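Local coordinates for protein 2-oxo-1,2-dihydroquinoline 8-monooxygenase, oxygenase component (PDB 1Z02) that hydroxylates 2-oxo-1,2-dihydroquinoline at carbon 8 as the oxygenase component of its monooxygenase system, using a Rieske [2Fe-2S] cluster and a mononuclear iron, at residues A[34-37]-A[38-42]; A[46-50]-A[51-55]; A[155-159]-A[160-164]; A[295-298]-A[299-303]. All coordinates share one frame; numbering follows the deposited sequence.

In the fold
Followed from the N terminus, the chain makes four local contacts, each between residues a few positions apart. Contact 1 is a beta turn in the loop between helix 31-34 and strand 43-49; contact 2 ends that strand with a 3-10 turn in the Rieske part. Contact 3 turns the loop after strand 147-152, and contact 4 closes the hairpin of strands 293-297 and 301-305 in the large antiparallel sheet near the mononuclear iron. They follow in series, none enclosing or crossing another. Contact 1 links two of the others: Phe40 packs on Leu298 of contact 4 and Asn42 on Phe157 of contact 3. Contact 2 touches neither contact 3 nor contact 4.

Contact 1: A[34-37]-A[38-42]; sequences KDAA and WGFIN
Ala36 and Gly39 are the two ends of a type I beta turn, with Ala37 and Trp38 at its corners, in the loop that runs from helix 31-34 to strand 43-49. The polar side of the contact is a single backbone hydrogen bond, in which Gly39 N donates to Ala36 O over 3.0 Å. The donor comes from above the carbonyl plane, 66° out of it, and not along a lone pair. Trp209 NE1 is a second donor to Ala36 O, so two bonds grip this carbonyl. Gly39 leaves the turn with a positive phi of 104°, where any CB would be pressed against the carbonyl oxygen of Trp38.

The apolar side belongs to Phe40. Its CG stands anti to its own carbonyl carbon (chi1 -71°), which carries the ring back toward the start of the turn. Beyond the turn, the same ring lies on Asn405, while backbone bonds of Gly39 and Ile41 to Ala409 and Gly407 tie the exit of the loop to the segment after helix 392-404. Trp38 projects from the corner, and its side chain packs on Asp323. The methyl of Ala36 meets the Phe40 ring obliquely, with Ala36 CB 3.5 Å from Phe40 CE2 and 3.8 Å from Phe40 CZ.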
loop_
_atom_site.group_PDB
_atom_site.type_symbol
_atom_site.label_atom_id
_atom_site.label_comp_id
_atom_site.label_asym_id
_atom_site.label_seq_id
_atom_site.Cartn_x
_atom_site.Cartn_y
_atom_site.Cartn_z
ATOM N N LYS A 34 8.607 21.821 11.909
ATOM C CA LYS A 34 7.397 21.305 11.278
ATOM C C LYS A 34 7.735 20.847 9.866
ATOM O O LYS A 34 7.083 19.953 9.309
ATOM C CB LYS A 34 6.326 22.387 11.189
ATOM C CG LYS A 34 5.749 22.866 12.501
ATOM C CD LYS A 34 4.565 23.777 12.212
ATOM C CE LYS A 34 3.843 24.211 13.476
ATOM N NZ LYS A 34 2.546 24.880 13.129
ATOM N N ASP A 35 8.747 21.486 9.287
ATOM C CA ASP A 35 9.207 21.181 7.935
ATOM C C ASP A 35 10.205 20.032 7.871
ATOM O O ASP A 35 10.512 19.545 6.787
ATOM C CB ASP A 35 9.866 22.413 7.319
ATOM C CG ASP A 35 8.904 23.566 7.138
ATOM O OD1 ASP A 35 9.388 24.700 6.934
ATOM O OD2 ASP A 35 7.672 23.344 7.191
ATOM N N ALA A 36 10.713 19.598 9.024
ATOM C CA ALA A 36 11.717 18.536 9.057
ATOM C C ALA A 36 11.215 17.084 9.141
ATOM O O ALA A 36 11.777 16.262 9.871
ATOM C CB ALA A 36 12.707 18.819 10.198
ATOM N N ALA A 37 10.187 16.751 8.370
ATOM C CA ALA A 37 9.655 15.393 8.393
ATOM C C ALA A 37 10.702 14.333 8.042
ATOM O O ALA A 37 10.767 13.281 8.683
ATOM C CB ALA A 37 8.461 15.291 7.445
ATOM N N TRP A 38 11.525 14.608 7.030
ATOM C CA TRP A 38 12.557 13.662 6.603
ATOM C C TRP A 38 13.800 13.685 7.479
ATOM O O TRP A 38 14.724 12.898 7.282
ATOM C CB TRP A 38 12.943 13.923 5.148
ATOM C CG TRP A 38 11.890 13.486 4.186
ATOM C CD1 TRP A 38 10.760 14.167 3.832
ATOM C CD2 TRP A 38 11.848 12.243 3.480
ATOM N NE1 TRP A 38 10.019 13.427 2.946
ATOM C CE2 TRP A 38 10.663 12.241 2.711
ATOM C CE3 TRP A 38 12.697 11.132 3.420
ATOM C CZ2 TRP A 38 10.307 11.166 1.890
ATOM C CZ3 TRP A 38 12.341 10.062 2.605
ATOM C CH2 TRP A 38 11.157 10.089 1.851
ATOM N N GLY A 39 13.812 14.594 8.451
ATOM C CA GLY A 39 14.937 14.697 9.366
ATOM C C GLY A 39 15.896 15.853 9.123
ATOM O O GLY A 39 15.845 16.525 8.087
ATOM N N PHE A 40 16.771 16.086 10.099
ATOM C CA PHE A 40 17.776 17.143 10.007
ATOM C C PHE A 40 19.019 16.511 9.393
ATOM O O PHE A 40 19.560 15.541 9.927
ATOM C CB PHE A 40 18.086 17.706 11.399
ATOM C CG PHE A 40 16.962 18.522 11.989
ATOM C CD1 PHE A 40 16.465 18.237 13.254
ATOM C CD2 PHE A 40 16.400 19.583 11.276
ATOM C CE1 PHE A 40 15.434 18.990 13.803
ATOM C CE2 PHE A 40 15.362 20.344 11.827
ATOM C CZ PHE A 40 14.879 20.044 13.089
ATOM N N ILE A 41 19.459 17.044 8.258
ATOM C CA ILE A 41 20.621 16.494 7.586
ATOM C C ILE A 41 21.873 17.267 7.992
ATOM O O ILE A 41 21.775 18.359 8.551
ATOM C CB ILE A 41 20.412 16.522 6.050
ATOM C CG1 ILE A 41 21.377 15.545 5.374
ATOM C CG2 ILE A 41 20.579 17.934 5.520
ATOM C CD1 ILE A 41 21.056 15.286 3.918
ATOM N N ASN A 42 23.039 16.693 7.710
ATOM C CA ASN A 42 24.322 17.283 8.070
ATOM C C ASN A 42 24.501 17.153 9.579
ATOM O O ASN A 42 24.862 18.117 10.259
ATOM C CB ASN A 42 24.382 18.758 7.656
ATOM C CG ASN A 42 24.303 18.940 6.155
ATOM O OD1 ASN A 42 23.831 19.962 5.668
ATOM N ND2 ASN A 42 24.779 17.953 5.416
#

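Contact 2: A[46-50]-A[51-55]; sequences PALFT and HELEE
Glu52 reaches back with an extended side chain and sets its carboxylate against the main chain of Phe49, three residues earlier, taking up the N-H at the end of a strand. Phe49 N to Glu52 OE1 measures 2.8 Å and is almost perfectly straight at 176°, made through the anti lone pair of the oxygen. The same two residues are joined a second time, Glu52 N donating to Phe49 O over 2.8 Å from above the carbonyl plane. OE1 also accepts from His202 NE2, and OE2 forms a salt bridge with Lys438, so the carboxylate is held at both oxygens and would probably stay ionised. Leu48 lies under it, with Leu48 CD2 3.7 Å from Glu52 OE1.

His51 lays one face of its imidazole on Phe49 CB. Its CG sits between the backbone N and the carbonyl carbon (chi1 64°), which brings the ring down into a CH-pi contact, 3.7 Å from Phe49 CB to the centroid of the His51 ring. The two rings lie side by side with planes 17° apart, yet they are slid so far that they hardly overlap. The Phe49 ring also meets that of Trp329.

Leu53 N to Thr50 O, 3.0 Å, continues the turn, and Leu48 CD1 touches Leu53 CG at 4.2 Å. The hydroxyl of Thr50 is bonded to Glu143. The arrangement is a 3-10 turn ending strand 43-49 of the Rieske part, just after a classic beta bulge in which Ala47 and Leu48 both face Ile148.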
loop_
_atom_site.group_PDB
_atom_site.type_symbol
_atom_site.label_atom_id
_atom_site.label_comp_id
_atom_site.label_asym_id
_atom_site.label_seq_id
_atom_site.Cartn_x
_atom_site.Cartn_y
_atom_site.Cartn_z
ATOM N N PRO A 46 23.841 7.237 14.609
ATOM C CA PRO A 46 24.401 5.899 14.796
ATOM C C PRO A 46 23.932 5.097 13.573
ATOM O O PRO A 46 22.761 5.179 13.181
ATOM C CB PRO A 46 23.755 5.442 16.104
ATOM C CG PRO A 46 22.420 6.115 16.074
ATOM C CD PRO A 46 22.771 7.503 15.592
ATOM N N ALA A 47 24.840 4.362 12.944
ATOM C CA ALA A 47 24.484 3.581 11.763
ATOM C C ALA A 47 24.310 2.098 12.063
ATOM O O ALA A 47 23.314 1.477 11.665
ATOM C CB ALA A 47 25.550 3.765 10.671
ATOM N N LEU A 48 25.289 1.525 12.754
ATOM C CA LEU A 48 25.260 0.103 13.082
ATOM C C LEU A 48 26.132 -0.156 14.293
ATOM O O LEU A 48 27.002 0.649 14.610
ATOM C CB LEU A 48 25.824 -0.720 11.912
ATOM C CG LEU A 48 25.101 -0.758 10.564
ATOM C CD1 LEU A 48 26.025 -1.332 9.507
ATOM C CD2 LEU A 48 23.837 -1.585 10.685
ATOM N N PHE A 49 25.881 -1.263 14.979
ATOM C CA PHE A 49 26.716 -1.644 16.105
ATOM C C PHE A 49 27.934 -2.264 15.434
ATOM O O PHE A 49 27.840 -2.790 14.324
ATOM C CB PHE A 49 26.035 -2.703 16.977
ATOM C CG PHE A 49 24.992 -2.153 17.910
ATOM C CD1 PHE A 49 23.654 -2.514 17.763
ATOM C CD2 PHE A 49 25.348 -1.288 18.946
ATOM C CE1 PHE A 49 22.676 -2.021 18.636
ATOM C CE2 PHE A 49 24.378 -0.785 19.828
ATOM C CZ PHE A 49 23.038 -1.156 19.669
ATOM N N THR A 50 29.078 -2.202 16.093
ATOM C CA THR A 50 30.289 -2.770 15.535
ATOM C C THR A 50 30.094 -4.236 15.145
ATOM O O THR A 50 30.586 -4.677 14.105
ATOM C CB THR A 50 31.450 -2.634 16.548
ATOM O OG1 THR A 50 31.800 -1.247 16.683
ATOM C CG2 THR A 50 32.665 -3.422 16.098
ATOM N N HIS A 51 29.361 -4.983 15.965
ATOM C CA HIS A 51 29.141 -6.397 15.682
ATOM C C HIS A 51 28.297 -6.637 14.431
ATOM O O HIS A 51 28.205 -7.763 13.943
ATOM C CB HIS A 51 28.530 -7.106 16.903
ATOM C CG HIS A 51 27.165 -6.625 17.281
ATOM N ND1 HIS A 51 26.038 -6.911 16.536
ATOM C CD2 HIS A 51 26.737 -5.915 18.351
ATOM C CE1 HIS A 51 24.977 -6.400 17.134
ATOM N NE2 HIS A 51 25.374 -5.790 18.239
ATOM N N GLU A 52 27.701 -5.577 13.894
ATOM C CA GLU A 52 26.891 -5.715 12.692
ATOM C C GLU A 52 27.718 -5.528 11.424
ATOM O O GLU A 52 27.184 -5.612 10.318
ATOM C CB GLU A 52 25.753 -4.703 12.705
ATOM C CG GLU A 52 24.663 -5.009 13.701
ATOM C CD GLU A 52 23.544 -3.984 13.673
ATOM O OE1 GLU A 52 23.768 -2.853 14.142
ATOM O OE2 GLU A 52 22.442 -4.308 13.176
ATOM N N LEU A 53 29.017 -5.282 11.586
ATOM C CA LEU A 53 29.909 -5.067 10.450
ATOM C C LEU A 53 31.297 -5.634 10.765
ATOM O O LEU A 53 32.122 -4.967 11.382
ATOM C CB LEU A 53 30.009 -3.566 10.149
ATOM C CG LEU A 53 29.839 -2.951 8.746
ATOM C CD1 LEU A 53 31.098 -2.398 8.245
ATOM C CD2 LEU A 53 29.218 -3.890 7.804
ATOM N N GLU A 54 31.535 -6.877 10.361
ATOM C CA GLU A 54 32.825 -7.522 10.594
ATOM C C GLU A 54 33.741 -7.245 9.405
ATOM O O GLU A 54 33.300 -6.684 8.398
ATOM C CB GLU A 54 32.627 -9.025 10.770
ATOM C CG GLU A 54 31.727 -9.369 11.937
ATOM C CD GLU A 54 31.485 -10.861 12.072
ATOM O OE1 GLU A 54 30.757 -11.257 13.006
ATOM O OE2 GLU A 54 32.020 -11.638 11.249
ATOM N N GLU A 55 35.007 -7.640 9.518
ATOM C CA GLU A 55 35.966 -7.408 8.446
ATOM C C GLU A 55 35.438 -7.927 7.115
ATOM O O GLU A 55 35.019 -9.077 7.013
ATOM C CB GLU A 55 37.296 -8.092 8.765
ATOM C CG GLU A 55 38.376 -7.866 7.716
ATOM C CD GLU A 55 38.907 -6.439 7.692
ATOM O OE1 GLU A 55 39.638 -6.093 6.735
ATOM O OE2 GLU A 55 38.609 -5.667 8.624
#

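Contact 3: A[155-159]-A[160-164]; sequences DDFPD and EDVPP
Phe157 lays the edge of its ring against Asp161 and Val162, at the side of a short 3-10 turn formed by Asp159, Glu160 and Asp161 in the loop after strand 147-152. From CB the chain leaves with CG opposite the backbone N (chi1 -165°), which swings the ring forward until its edge lies alongside Asp161 and Val162. CE2 and CZ make the contact, CE2 the closer: Phe157 CE2 is 3.7 Å from Asp161 CB and equally 3.7 Å from Asp161 O, which lies near the ring plane. Also near that plane is the backbone nitrogen of Val162, with Phe157 CE2 3.8 Å from Val162 N; the CG2 methyl of Val162 is a more distant touch. At the tip, Phe157 CZ stands 3.8 Å from Asp161 CB, and the carboxylate of Asp161 is turned 80° to the ring. The ring also meets Phe151 and packs on Asn42, so replacing it by an alanine would probably leave Asp161 and Val162 without their aromatic neighbour and break this link to strand 147-152.

Pro158 flanks the turn, its CG beside Asp161 OD1, while Asp159 sends its carboxylate to a salt bridge with Arg153. Two backbone bonds shape the turn: Asp161 N to Pro158 O at 3.0 Å and Val162 N to Asp159 O at 3.1 Å. The exit is fastened by a water that donates to Asp159 O at 3.0 Å and to Val162 O at 2.6 Å.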
loop_
_atom_site.group_PDB
_atom_site.type_symbol
_atom_site.label_atom_id
_atom_site.label_comp_id
_atom_site.label_asym_id
_atom_site.label_seq_id
_atom_site.Cartn_x
_atom_site.Cartn_y
_atom_site.Cartn_z
ATOM N N ASP A 155 24.934 16.200 -0.524
ATOM C CA ASP A 155 26.015 15.997 -1.489
ATOM C C ASP A 155 27.050 17.113 -1.523
ATOM O O ASP A 155 28.237 16.864 -1.750
ATOM C CB ASP A 155 25.433 15.831 -2.895
ATOM C CG ASP A 155 24.637 14.550 -3.051
ATOM O OD1 ASP A 155 23.972 14.396 -4.085
ATOM O OD2 ASP A 155 24.683 13.690 -2.154
ATOM N N ASP A 156 26.609 18.345 -1.295
ATOM C CA ASP A 156 27.517 19.489 -1.355
ATOM C C ASP A 156 28.097 20.020 -0.036
ATOM O O ASP A 156 28.760 21.060 -0.028
ATOM C CB ASP A 156 26.842 20.642 -2.110
ATOM C CG ASP A 156 25.551 21.111 -1.448
ATOM O OD1 ASP A 156 24.904 22.036 -1.996
ATOM O OD2 ASP A 156 25.184 20.557 -0.387
ATOM N N PHE A 157 27.857 19.325 1.073
ATOM C CA PHE A 157 28.398 19.771 2.359
ATOM C C PHE A 157 29.910 19.511 2.361
ATOM O O PHE A 157 30.353 18.365 2.283
ATOM C CB PHE A 157 27.719 19.015 3.504
ATOM C CG PHE A 157 27.945 19.632 4.860
ATOM C CD1 PHE A 157 27.114 20.646 5.329
ATOM C CD2 PHE A 157 28.997 19.208 5.660
ATOM C CE1 PHE A 157 27.331 21.233 6.581
ATOM C CE2 PHE A 157 29.222 19.787 6.912
ATOM C CZ PHE A 157 28.386 20.799 7.371
ATOM N N PRO A 158 30.722 20.579 2.466
ATOM C CA PRO A 158 32.192 20.487 2.468
ATOM C C PRO A 158 32.810 19.619 3.555
ATOM O O PRO A 158 32.392 19.676 4.708
ATOM C CB PRO A 158 32.646 21.941 2.628
ATOM C CG PRO A 158 31.491 22.741 2.181
ATOM C CD PRO A 158 30.294 21.968 2.688
ATOM N N ASP A 159 33.826 18.844 3.182
ATOM C CA ASP A 159 34.536 17.988 4.124
ATOM C C ASP A 159 35.095 18.834 5.268
ATOM O O ASP A 159 35.019 18.444 6.433
ATOM C CB ASP A 159 35.700 17.264 3.427
ATOM C CG ASP A 159 35.237 16.157 2.494
ATOM O OD1 ASP A 159 36.102 15.521 1.855
ATOM O OD2 ASP A 159 34.018 15.916 2.400
ATOM N N GLU A 160 35.650 19.994 4.930
ATOM C CA GLU A 160 36.246 20.874 5.931
ATOM C C GLU A 160 35.253 21.391 6.974
ATOM O O GLU A 160 35.652 21.839 8.042
ATOM C CB GLU A 160 36.937 22.065 5.251
ATOM C CG GLU A 160 35.998 23.002 4.525
ATOM C CD GLU A 160 36.688 24.283 4.086
ATOM O OE1 GLU A 160 37.246 24.993 4.959
ATOM O OE2 GLU A 160 36.671 24.572 2.869
ATOM N N ASP A 161 33.963 21.329 6.663
ATOM C CA ASP A 161 32.935 21.812 7.579
ATOM C C ASP A 161 32.376 20.745 8.518
ATOM O O ASP A 161 31.578 21.055 9.403
ATOM C CB ASP A 161 31.783 22.435 6.785
ATOM C CG ASP A 161 32.171 23.746 6.111
ATOM O OD1 ASP A 161 31.309 24.333 5.421
ATOM O OD2 ASP A 161 33.328 24.188 6.281
ATOM N N VAL A 162 32.777 19.491 8.324
ATOM C CA VAL A 162 32.288 18.409 9.179
ATOM C C VAL A 162 32.774 18.586 10.617
ATOM O O VAL A 162 33.978 18.590 10.887
ATOM C CB VAL A 162 32.719 17.027 8.650
ATOM C CG1 VAL A 162 32.172 15.925 9.561
ATOM C CG2 VAL A 162 32.203 16.843 7.224
ATOM N N PRO A 163 31.827 18.733 11.559
ATOM C CA PRO A 163 32.104 18.923 12.985
ATOM C C PRO A 163 32.448 17.638 13.731
ATOM O O PRO A 163 32.204 16.539 13.237
ATOM C CB PRO A 163 30.810 19.543 13.490
ATOM C CG PRO A 163 29.786 18.758 12.720
ATOM C CD PRO A 163 30.371 18.746 11.307
ATOM N N PRO A 164 33.027 17.761 14.934
ATOM C CA PRO A 164 33.385 16.576 15.726
ATOM C C PRO A 164 32.100 15.839 16.095
ATOM O O PRO A 164 31.039 16.456 16.212
ATOM C CB PRO A 164 34.059 17.166 16.966
ATOM C CG PRO A 164 34.573 18.490 16.494
ATOM C CD PRO A 164 33.487 18.998 15.586
HETATM O O HOH W 1 36.002 18.418 9.232
#

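Contact 4: A[295-298]-A[299-303]; sequences SVVL and PGVLM
Met303 curls beside Ser295 across a beta hairpin, its chain bent at chi3 (71°) so that Met303 CE comes 3.4 Å from Ser295 OG. On the same face, Val297 and Val301 lie at a slant to each other, with Val297 CG2 4.0 Å from Val301 CB. Val296 and Leu302 occupy the reverse face as a non-hydrogen-bonded pair, and Leu302 CD1 swings in to 3.5 Å from Ser295 O.

Ser295 with Met303 and Val297 with Val301 are hydrogen-bonded pairs. Val297 O accepts Val301 N at 2.8 Å and, weakly, Gly300 N, because Gly300 and Val301 both face Val297 in a classic beta bulge. A water bridges Ser295 OG and Val301 O. The peptide before Pro299 is cis, which probably helps the chain to reverse; with an alanine in its place the peptide would probably turn trans, disturbing the bend, and the ring packed on His43 and Tyr45 would be lost.

The side chain of Leu302 is about 8 Å from the bound Fe (III) ion. The hairpin lies inside the seven-stranded antiparallel sheet, between strands 261-264 and 313-320, while Val296 and Leu298 pack against helix 392-404.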
loop_
_atom_site.group_PDB
_atom_site.type_symbol
_atom_site.label_atom_id
_atom_site.label_comp_id
_atom_site.label_asym_id
_atom_site.label_seq_id
_atom_site.Cartn_x
_atom_site.Cartn_y
_atom_site.Cartn_z
ATOM N N SER A 295 17.864 14.808 29.197
ATOM C CA SER A 295 18.257 15.951 28.388
ATOM C C SER A 295 18.199 15.500 26.931
ATOM O O SER A 295 18.220 14.301 26.644
ATOM C CB SER A 295 19.678 16.405 28.748
ATOM O OG SER A 295 20.617 15.348 28.641
ATOM N N VAL A 296 18.113 16.457 26.013
ATOM C CA VAL A 296 18.059 16.135 24.595
ATOM C C VAL A 296 18.854 17.152 23.775
ATOM O O VAL A 296 18.782 18.356 24.012
ATOM C CB VAL A 296 16.579 16.064 24.094
ATOM C CG1 VAL A 296 15.893 17.401 24.303
ATOM C CG2 VAL A 296 16.535 15.646 22.611
ATOM N N VAL A 297 19.629 16.650 22.822
ATOM C CA VAL A 297 20.444 17.494 21.963
ATOM C C VAL A 297 20.231 17.130 20.495
ATOM O O VAL A 297 19.801 16.012 20.178
ATOM C CB VAL A 297 21.956 17.330 22.285
ATOM C CG1 VAL A 297 22.241 17.756 23.713
ATOM C CG2 VAL A 297 22.385 15.875 22.073
ATOM N N LEU A 298 20.529 18.070 19.597
ATOM C CA LEU A 298 20.397 17.805 18.169
ATOM C C LEU A 298 21.396 16.692 17.820
ATOM O O LEU A 298 22.458 16.603 18.417
ATOM C CB LEU A 298 20.733 19.067 17.352
ATOM C CG LEU A 298 19.614 20.107 17.186
ATOM C CD1 LEU A 298 20.173 21.429 16.665
ATOM C CD2 LEU A 298 18.576 19.561 16.235
ATOM N N PRO A 299 21.059 15.826 16.848
ATOM C CA PRO A 299 19.864 15.806 15.994
ATOM C C PRO A 299 18.614 15.207 16.637
ATOM O O PRO A 299 17.597 15.021 15.963
ATOM C CB PRO A 299 20.320 14.990 14.791
ATOM C CG PRO A 299 21.188 13.960 15.414
ATOM C CD PRO A 299 22.013 14.784 16.419
ATOM N N GLY A 300 18.696 14.925 17.931
ATOM C CA GLY A 300 17.578 14.339 18.653
ATOM C C GLY A 300 18.068 13.135 19.431
ATOM O O GLY A 300 17.624 12.003 19.203
ATOM N N VAL A 301 18.998 13.380 20.351
ATOM C CA VAL A 301 19.587 12.313 21.157
ATOM C C VAL A 301 19.255 12.463 22.637
ATOM O O VAL A 301 19.534 13.495 23.242
ATOM C CB VAL A 301 21.130 12.279 21.005
ATOM C CG1 VAL A 301 21.665 10.952 21.500
ATOM C CG2 VAL A 301 21.519 12.510 19.560
ATOM N N LEU A 302 18.653 11.422 23.204
ATOM C CA LEU A 302 18.260 11.417 24.607
ATOM C C LEU A 302 19.320 10.845 25.536
ATOM O O LEU A 302 20.045 9.925 25.173
ATOM C CB LEU A 302 16.971 10.614 24.777
ATOM C CG LEU A 302 16.485 10.431 26.222
ATOM C CD1 LEU A 302 15.823 11.719 26.688
ATOM C CD2 LEU A 302 15.493 9.273 26.294
ATOM N N MET A 303 19.423 11.430 26.727
ATOM C CA MET A 303 20.342 10.951 27.748
ATOM C C MET A 303 19.562 10.858 29.042
ATOM O O MET A 303 18.934 11.828 29.460
ATOM C CB MET A 303 21.528 11.895 27.958
ATOM C CG MET A 303 22.321 11.557 29.228
ATOM S SD MET A 303 23.980 12.281 29.358
ATOM C CE MET A 303 23.584 14.015 29.627
HETATM O O HOH W 2 21.197 14.382 25.676
#